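Side-chain contact in TRAP dicarboxylate transporter, DctP subunit (Anaerococcus prevoti, PDB 4N91), which binds alpha- and beta-D-glucuronate and probably serves as the extracellular solute-binding component of a TRAP transporter: residues G48-A51 against F52-Y55. Numbering follows the deposited sequence.
Sequences GLLA and FEEY
The side chain of Phe52 packs against the main-chain oxygen of Leu49 within one continuous helix, an example of how a helical turn sets a side chain against its own carbonyls; both residues are buried. Phe52 CB lies 3.3 Å from Leu49 O, and the same oxygen sits at the edge of the phenyl ring, in its plane, 4.0 Å from Phe52 CD2. A chi1 of 168° sets CG of Phe52 opposite the main-chain N, which carries the ring away from the preceding turn to meet Phe266, the two ring planes nearly parallel. Leu49 O is not thereby lost to the backbone, since it accepts a hydrogen bond from Glu53 N, 2.9 Å away. Like bonds run from Phe52 N to Gly48 O, from Glu54 N to Leu50 O and, at 2.8 Å, from Tyr55 N to Ala51 O, the regular i to i+4 pattern of an alpha-helix. Helix 44-60 is the crossover of a beta-alpha-beta unit between the parallel strands 31-36 and 64-69; Leu49 rests on Val68 and Phe52 on Ile66 of the second strand, and both touch helix 256-290. Tyr55 turns to that long helix as well, its OH hydrogen-bonded to Glu264 OE1. The edge toward solvent, where Leu50 and Glu54 are exposed, is looser. Leu50 and Glu53 run alongside each other in the same direction, yet Leu50 CD2 comes no nearer than 4.0 Å to Glu53 OE1, a grazing touch; Glu53 also touches Ile66 and Val68, and its OE2 lies close to the like-charged Glu57. Glu54 meets the preceding turn through its CB, 3.5 Å from Leu50 O, while its extended chain carries the carboxylate away from that turn.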
loop_
_atom_site.group_PDB
_atom_site.type_symbol
_atom_site.label_atom_id
_atom_site.label_comp_id
_atom_site.label_asym_id
_atom_site.label_seq_id
_atom_site.Cartn_x
_atom_site.Cartn_y
_atom_site.Cartn_z
ATOM N N GLY A 48 8.607 -12.036 1.544
ATOM C CA GLY A 48 7.701 -12.410 2.620
ATOM C C GLY A 48 6.762 -13.544 2.225
ATOM O O GLY A 48 6.494 -14.479 2.999
ATOM N N LEU A 49 6.225 -13.469 1.019
ATOM C CA LEU A 49 5.292 -14.510 0.594
ATOM C C LEU A 49 5.989 -15.851 0.375
ATOM O O LEU A 49 5.399 -16.910 0.626
ATOM C CB LEU A 49 4.490 -14.063 -0.629
ATOM C CG LEU A 49 3.445 -12.971 -0.390
ATOM C CD1 LEU A 49 2.943 -12.389 -1.683
ATOM C CD2 LEU A 49 2.285 -13.521 0.431
ATOM N N LEU A 50 7.243 -15.830 -0.061
ATOM C CA LEU A 50 8.014 -17.058 -0.174
ATOM C C LEU A 50 8.206 -17.654 1.232
ATOM O O LEU A 50 8.174 -18.874 1.415
ATOM C CB LEU A 50 9.370 -16.814 -0.828
ATOM C CG LEU A 50 9.351 -16.533 -2.339
ATOM C CD1 LEU A 50 10.773 -16.341 -2.836
ATOM C CD2 LEU A 50 8.655 -17.656 -3.092
ATOM N N ALA A 51 8.406 -16.799 2.227
ATOM C CA ALA A 51 8.547 -17.287 3.617
ATOM C C ALA A 51 7.226 -17.896 4.121
ATOM O O ALA A 51 7.199 -18.944 4.776
ATOM C CB ALA A 51 9.007 -16.169 4.513
ATOM N N PHE A 52 6.125 -17.236 3.794
ATOM C CA PHE A 52 4.785 -17.771 4.040
ATOM C C PHE A 52 4.621 -19.170 3.440
ATOM O O PHE A 52 4.183 -20.115 4.130
ATOM C CB PHE A 52 3.756 -16.800 3.448
ATOM C CG PHE A 52 2.350 -17.352 3.366
ATOM C CD1 PHE A 52 1.566 -17.465 4.497
ATOM C CD2 PHE A 52 1.814 -17.733 2.145
ATOM C CE1 PHE A 52 0.258 -17.974 4.424
ATOM C CE2 PHE A 52 0.506 -18.233 2.067
ATOM C CZ PHE A 52 -0.260 -18.359 3.206
ATOM N N GLU A 53 4.977 -19.305 2.161
ATOM C CA GLU A 53 4.850 -20.573 1.464
ATOM C C GLU A 53 5.675 -21.648 2.151
ATOM O O GLU A 53 5.208 -22.767 2.388
ATOM C CB GLU A 53 5.297 -20.430 0.021
ATOM C CG GLU A 53 5.407 -21.742 -0.723
ATOM C CD GLU A 53 5.743 -21.545 -2.176
ATOM O OE1 GLU A 53 5.783 -20.378 -2.613
ATOM O OE2 GLU A 53 5.962 -22.553 -2.882
ATOM N N GLU A 54 6.914 -21.312 2.483
ATOM C CA GLU A 54 7.787 -22.290 3.099
ATOM C C GLU A 54 7.271 -22.685 4.494
ATOM O O GLU A 54 7.283 -23.865 4.877
ATOM C CB GLU A 54 9.199 -21.733 3.193
ATOM C CG GLU A 54 10.203 -22.774 3.702
ATOM C CD GLU A 54 11.613 -22.234 3.783
ATOM O OE1 GLU A 54 11.793 -21.022 3.524
ATOM O OE2 GLU A 54 12.539 -23.017 4.106
ATOM N N TYR A 55 6.815 -21.704 5.260
ATOM C CA TYR A 55 6.301 -21.983 6.587
ATOM C C TYR A 55 5.131 -22.953 6.512
ATOM O O TYR A 55 5.098 -23.965 7.223
ATOM C CB TYR A 55 5.871 -20.709 7.312
ATOM C CG TYR A 55 5.303 -21.010 8.672
ATOM C CD1 TYR A 55 6.145 -21.186 9.768
ATOM C CD2 TYR A 55 3.940 -21.156 8.867
ATOM C CE1 TYR A 55 5.635 -21.482 11.011
ATOM C CE2 TYR A 55 3.420 -21.458 10.112
ATOM C CZ TYR A 55 4.275 -21.621 11.181
ATOM O OH TYR A 55 3.767 -21.934 12.425
#